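Local coordinates for protein crustacyanin-C1 subunit (PDB 1I4U) that binds the carotenoid astaxanthin, which gives the lobster carapace its blue colour, as one of the lipocalin subunits of crustacyanin, at residues Trp35-Asn43 with Thr162-Gly170. Residues are numbered along the deposited sequence; the frame is centred on the assembly and turned at random.
Sequences WYQFALTNN and TRFVKTVQG
Thr41 sets its methyl CG2 almost exactly over the centre of the Phe164 ring, 3.8 Å from the centroid, a CH-pi contact. With OG1 between the backbone N and the carbonyl carbon (chi1 63°), CG2 is turned to the ring, while OG1 accepts from Ser133 N and donates to a water that in turn donates to Asn42 O.

Strand 164-166 pairs antiparallel with strand 35-41. It is the short strand that follows helix 144-156 in the lipocalin fold and joins the first barrel strand. Leu40 and Val165 form a hydrogen-bonded pair, with Leu40 N to Val165 O at 3.0 Å and Val165 N to Leu40 O at 2.9 Å. Beyond the strand, Thr167 N still reaches Phe38 O at 3.0 Å. A water donates to Phe38 O and Thr167 O. On its other edge, strand 35-41 has a classic beta bulge, with Phe38 and Ala39 both bonded by backbone to Ile135.

An alanine in place of Phe164 would probably strip the Thr41 methyl of its aromatic platform and open a gap beside Ala39 CB.

Past the strand, the Gln169 side chain takes over the bonding. After CB, CG and then CD each pass 3.9 Å from Gln37 O. The bend at chi2 (-72°) brings NE2 to that oxygen. NE2 donates to Gln37 O at 2.9 Å, nearly straight at 166°, from above the carbonyl plane. OE1 lies by Tyr36 CD2. With NE2 also hydrogen-bonded to Val52 O and OE1 to Tyr175 OH, the Gln169 amide is held in one orientation and ties the segment after the strand to the barrel.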
ATOM      1  N   TRP A  35      11.541 -10.330 -16.450  1.00 11.14           N
ATOM      2  CA  TRP A  35      10.238 -10.087 -17.059  1.00 10.63           C
ATOM      3  C   TRP A  35      10.136  -8.629 -17.527  1.00 11.55           C
ATOM      4  O   TRP A  35      10.465  -7.718 -16.759  1.00 14.85           O
ATOM      5  CB  TRP A  35       9.132 -10.298 -16.057  1.00 11.13           C
ATOM      6  CG  TRP A  35       8.793 -11.690 -15.625  1.00 11.54           C
ATOM      7  CD1 TRP A  35       9.180 -12.266 -14.451  1.00 12.82           C
ATOM      8  CD2 TRP A  35       8.010 -12.651 -16.307  1.00 11.30           C
ATOM      9  NE1 TRP A  35       8.673 -13.545 -14.373  1.00 14.47           N
ATOM     10  CE2 TRP A  35       7.952 -13.812 -15.504  1.00 12.55           C
ATOM     11  CE3 TRP A  35       7.357 -12.634 -17.541  1.00 11.45           C
ATOM     12  CZ2 TRP A  35       7.254 -14.977 -15.873  1.00 12.85           C
ATOM     13  CZ3 TRP A  35       6.670 -13.754 -17.923  1.00 11.52           C
ATOM     14  CH2 TRP A  35       6.634 -14.901 -17.100  1.00 13.22           C
ATOM     15  N   TYR A  36       9.678  -8.406 -18.722  1.00 10.13           N
ATOM     16  CA  TYR A  36       9.459  -7.075 -19.252  1.00 10.28           C
ATOM     17  C   TYR A  36       7.990  -6.720 -19.113  1.00 11.38           C
ATOM     18  O   TYR A  36       7.106  -7.542 -19.310  1.00 14.21           O
ATOM     19  CB  TYR A  36       9.840  -7.041 -20.744  1.00 10.96           C
ATOM     20  CG  TYR A  36      11.291  -7.405 -20.981  1.00 10.92           C
ATOM     21  CD1 TYR A  36      11.678  -8.715 -21.157  1.00 11.84           C
ATOM     22  CD2 TYR A  36      12.297  -6.428 -21.001  1.00 12.57           C
ATOM     23  CE1 TYR A  36      13.005  -9.059 -21.367  1.00 13.14           C
ATOM     24  CE2 TYR A  36      13.618  -6.771 -21.190  1.00 13.46           C
ATOM     25  CZ  TYR A  36      13.979  -8.100 -21.374  1.00 14.20           C
ATOM     26  OH  TYR A  36      15.278  -8.437 -21.573  1.00 19.32           O
ATOM     27  N   GLN A  37       7.692  -5.468 -18.777  1.00 11.48           N
ATOM     28  CA  GLN A  37       6.296  -5.039 -18.685  1.00 11.31           C
ATOM     29  C   GLN A  37       5.814  -4.696 -20.074  1.00 11.98           C
ATOM     30  O   GLN A  37       6.222  -3.670 -20.626  1.00 13.01           O
ATOM     31  CB  GLN A  37       6.194  -3.822 -17.776  1.00 11.04           C
ATOM     32  CG  GLN A  37       4.740  -3.313 -17.599  1.00 11.67           C
ATOM     33  CD  GLN A  37       4.814  -2.057 -16.769  1.00 11.01           C
ATOM     34  OE1 GLN A  37       4.879  -1.993 -15.539  1.00 13.09           O
ATOM     35  NE2 GLN A  37       4.906  -0.871 -17.267  1.00 13.27           N
ATOM     36  N   PHE A  38       4.932  -5.538 -20.623  1.00 12.03           N
ATOM     37  CA  PHE A  38       4.421  -5.330 -21.969  1.00 11.46           C
ATOM     38  C   PHE A  38       3.370  -4.229 -22.017  1.00 11.42           C
ATOM     39  O   PHE A  38       3.360  -3.439 -22.955  1.00 12.24           O
ATOM     40  CB  PHE A  38       3.850  -6.641 -22.493  1.00 12.07           C
ATOM     41  CG  PHE A  38       3.232  -6.554 -23.861  1.00 13.53           C
ATOM     42  CD1 PHE A  38       4.032  -6.457 -24.991  1.00 17.11           C
ATOM     43  CD2 PHE A  38       1.860  -6.522 -23.984  1.00 15.05           C
ATOM     44  CE1 PHE A  38       3.471  -6.331 -26.239  1.00 19.38           C
ATOM     45  CE2 PHE A  38       1.297  -6.440 -25.232  1.00 19.04           C
ATOM     46  CZ  PHE A  38       2.087  -6.333 -26.374  1.00 20.14           C
ATOM     47  N   ALA A  39       2.475  -4.236 -21.027  1.00 11.57           N
ATOM     48  CA  ALA A  39       1.372  -3.262 -20.992  1.00 11.42           C
ATOM     49  C   ALA A  39       0.846  -3.205 -19.553  1.00 11.82           C
ATOM     50  O   ALA A  39       1.034  -4.153 -18.781  1.00 11.70           O
ATOM     51  CB  ALA A  39       0.214  -3.583 -21.924  1.00 13.06           C
ATOM     52  N   LEU A  40       0.188  -2.113 -19.219  1.00 10.96           N
ATOM     53  CA  LEU A  40      -0.421  -1.942 -17.901  1.00 11.42           C
ATOM     54  C   LEU A  40      -1.595  -0.970 -18.005  1.00 11.24           C
ATOM     55  O   LEU A  40      -1.624  -0.135 -18.903  1.00 13.07           O
ATOM     56  CB  LEU A  40       0.582  -1.485 -16.835  1.00 10.67           C
ATOM     57  CG  LEU A  40       0.907  -0.021 -16.749  1.00 10.76           C
ATOM     58  CD1 LEU A  40       1.773   0.229 -15.510  1.00 11.75           C
ATOM     59  CD2 LEU A  40       1.626   0.490 -17.990  1.00 12.74           C
ATOM     60  N   THR A  41      -2.538  -1.123 -17.050  1.00 11.30           N
ATOM     61  CA  THR A  41      -3.607  -0.151 -16.923  1.00 12.01           C
ATOM     62  C   THR A  41      -3.116   1.012 -16.065  1.00 12.45           C
ATOM     63  O   THR A  41      -2.193   0.848 -15.271  1.00 12.34           O
ATOM     64  CB  THR A  41      -4.895  -0.789 -16.332  1.00 13.10           C
ATOM     65  OG1 THR A  41      -4.662  -1.281 -15.002  1.00 12.24           O
ATOM     66  CG2 THR A  41      -5.368  -1.970 -17.163  1.00 13.81           C
ATOM     67  N   ASN A  42      -3.691   2.189 -16.267  1.00 12.60           N
ATOM     68  CA  ASN A  42      -3.261   3.448 -15.651  1.00 13.98           C
ATOM     69  C   ASN A  42      -2.876   3.289 -14.200  1.00 12.19           C
ATOM     70  O   ASN A  42      -3.672   2.865 -13.379  1.00 13.24           O
ATOM     71  CB  ASN A  42      -4.430   4.400 -15.801  1.00 16.85           C
ATOM     72  CG  ASN A  42      -4.139   5.817 -15.441  1.00 18.29           C
ATOM     73  OD1 ASN A  42      -3.004   6.232 -15.179  1.00 25.47           O
ATOM     74  ND2 ASN A  42      -5.223   6.578 -15.444  1.00 19.88           N
ATOM     75  N   ASN A  43      -1.625   3.583 -13.889  1.00 12.24           N
ATOM     76  CA  ASN A  43      -1.053   3.278 -12.572  1.00 11.90           C
ATOM     77  C   ASN A  43      -0.293   4.506 -12.135  1.00 13.08           C
ATOM     78  O   ASN A  43       0.707   4.851 -12.732  1.00 17.66           O
ATOM     79  CB  ASN A  43      -0.211   2.005 -12.712  1.00 14.01           C
ATOM     80  CG  ASN A  43       0.335   1.570 -11.371  1.00 12.46           C
ATOM     81  OD1 ASN A  43       0.695   2.402 -10.532  1.00 15.25           O
ATOM     82  ND2 ASN A  43       0.335   0.266 -11.168  1.00 13.38           N
ATOM     83  N   THR A 162      -9.845  -2.533 -22.408  1.00 23.43           N
ATOM     84  CA  THR A 162      -9.491  -1.319 -23.141  1.00 24.32           C
ATOM     85  C   THR A 162      -8.668  -0.332 -22.305  1.00 20.79           C
ATOM     86  O   THR A 162      -8.103   0.654 -22.797  1.00 22.30           O
ATOM     87  CB  THR A 162     -10.767  -0.616 -23.665  1.00 30.22           C
ATOM     88  OG1 THR A 162     -11.500  -0.060 -22.549  1.00 41.91           O
ATOM     89  CG2 THR A 162     -11.652  -1.601 -24.422  1.00 41.97           C
ATOM     90  N   ARG A 163      -8.530  -0.564 -21.002  1.00 18.65           N
ATOM     91  CA  ARG A 163      -7.705   0.193 -20.110  1.00 15.88           C
ATOM     92  C   ARG A 163      -6.205  -0.042 -20.289  1.00 16.41           C
ATOM     93  O   ARG A 163      -5.381   0.734 -19.848  1.00 15.69           O
ATOM     94  CB  ARG A 163      -8.133  -0.094 -18.659  1.00 15.53           C
ATOM     95  CG  ARG A 163      -9.479   0.557 -18.301  1.00 16.78           C
ATOM     96  CD  ARG A 163     -10.019   0.029 -16.986  1.00 19.01           C
ATOM     97  NE  ARG A 163      -9.086   0.379 -15.883  1.00 17.08           N
ATOM     98  CZ  ARG A 163      -9.089  -0.219 -14.702  1.00 15.19           C
ATOM     99  NH1 ARG A 163      -9.927  -1.186 -14.377  1.00 17.64           N
ATOM    100  NH2 ARG A 163      -8.188   0.171 -13.827  1.00 15.28           N
ATOM    101  N   PHE A 164      -5.821  -1.116 -20.981  1.00 16.46           N
ATOM    102  CA  PHE A 164      -4.371  -1.367 -21.132  1.00 15.12           C
ATOM    103  C   PHE A 164      -3.710  -0.397 -22.095  1.00 15.14           C
ATOM    104  O   PHE A 164      -4.261  -0.087 -23.140  1.00 18.43           O
ATOM    105  CB  PHE A 164      -4.114  -2.780 -21.664  1.00 15.24           C
ATOM    106  CG  PHE A 164      -4.174  -3.800 -20.562  1.00 14.61           C
ATOM    107  CD1 PHE A 164      -3.081  -3.995 -19.740  1.00 14.69           C
ATOM    108  CD2 PHE A 164      -5.318  -4.522 -20.321  1.00 17.78           C
ATOM    109  CE1 PHE A 164      -3.111  -4.907 -18.717  1.00 16.20           C
ATOM    110  CE2 PHE A 164      -5.367  -5.466 -19.312  1.00 20.20           C
ATOM    111  CZ  PHE A 164      -4.251  -5.615 -18.493  1.00 18.68           C
ATOM    112  N   VAL A 165      -2.500  -0.008 -21.705  1.00 14.80           N
ATOM    113  CA  VAL A 165      -1.621   0.844 -22.518  1.00 15.45           C
ATOM    114  C   VAL A 165      -0.300   0.121 -22.682  1.00 14.49           C
ATOM    115  O   VAL A 165       0.279  -0.375 -21.694  1.00 15.38           O
ATOM    116  CB  VAL A 165      -1.407   2.242 -21.896  1.00 20.72           C
ATOM    117  CG1 VAL A 165      -0.511   3.058 -22.809  1.00 22.74           C
ATOM    118  CG2 VAL A 165      -2.756   2.940 -21.642  1.00 26.37           C
ATOM    119  N   LYS A 166       0.227   0.021 -23.891  1.00 15.37           N
ATOM    120  CA  LYS A 166       1.506  -0.650 -24.154  1.00 15.37           C
ATOM    121  C   LYS A 166       2.650   0.186 -23.624  1.00 13.89           C
ATOM    122  O   LYS A 166       2.631   1.413 -23.669  1.00 17.34           O
ATOM    123  CB  LYS A 166       1.664  -0.844 -25.658  1.00 19.40           C
ATOM    124  CG  LYS A 166       2.695  -1.788 -26.143  1.00 26.34           C
ATOM    125  CD  LYS A 166       2.565  -2.106 -27.633  1.00 36.43           C
ATOM    126  CE  LYS A 166       1.405  -3.088 -27.739  1.00 45.81           C
ATOM    127  NZ  LYS A 166       1.264  -3.549 -29.161  1.00 62.60           N
ATOM    128  N   THR A 167       3.677  -0.465 -23.132  1.00 13.72           N
ATOM    129  CA  THR A 167       4.892   0.158 -22.590  1.00 12.37           C
ATOM    130  C   THR A 167       5.969   0.113 -23.640  1.00 12.43           C
ATOM    131  O   THR A 167       6.166  -0.876 -24.358  1.00 13.50           O
ATOM    132  CB  THR A 167       5.339  -0.666 -21.368  1.00 11.83           C
ATOM    133  OG1 THR A 167       4.222  -0.575 -20.510  1.00 15.06           O
ATOM    134  CG2 THR A 167       6.653  -0.166 -20.753  1.00 12.30           C
ATOM    135  N   VAL A 168       6.716   1.177 -23.753  1.00 12.74           N
ATOM    136  CA  VAL A 168       7.865   1.192 -24.669  1.00 13.05           C
ATOM    137  C   VAL A 168       8.866   0.110 -24.286  1.00 11.96           C
ATOM    138  O   VAL A 168       9.320   0.054 -23.157  1.00 11.82           O
ATOM    139  CB  VAL A 168       8.528   2.565 -24.665  1.00 15.75           C
ATOM    140  CG1 VAL A 168       9.799   2.533 -25.506  1.00 16.41           C
ATOM    141  CG2 VAL A 168       7.559   3.650 -25.117  1.00 18.26           C
ATOM    142  N   GLN A 169       9.206  -0.728 -25.255  1.00 11.65           N
ATOM    143  CA  GLN A 169      10.210  -1.765 -25.120  1.00 11.85           C
ATOM    144  C   GLN A 169      10.940  -1.908 -26.450  1.00 11.94           C
ATOM    145  O   GLN A 169      10.526  -1.347 -27.478  1.00 14.32           O
ATOM    146  CB  GLN A 169       9.570  -3.104 -24.744  1.00 11.22           C
ATOM    147  CG  GLN A 169       8.825  -3.121 -23.421  1.00 10.63           C
ATOM    148  CD  GLN A 169       9.705  -3.071 -22.208  1.00 10.28           C
ATOM    149  OE1 GLN A 169      10.935  -2.982 -22.245  1.00 10.66           O
ATOM    150  NE2 GLN A 169       9.070  -3.156 -21.032  1.00 10.93           N
ATOM    151  N   GLY A 170      12.028  -2.660 -26.439  1.00 12.14           N
ATOM    152  CA  GLY A 170      12.781  -3.111 -27.592  1.00 12.82           C
ATOM    153  C   GLY A 170      14.073  -2.455 -27.805  1.00 13.14           C
ATOM    154  O   GLY A 170      14.742  -2.012 -26.856  1.00 14.31           O
TER
HETATM  155  O   HOH W   1       5.191  -3.339 -25.004  1.00 17.90           O
HETATM  156  O   HOH W   2      -5.333   0.833 -13.492  1.00 13.66           O
HETATM  157  O   HOH W   3      -5.728   2.660 -18.257  1.00 17.83           O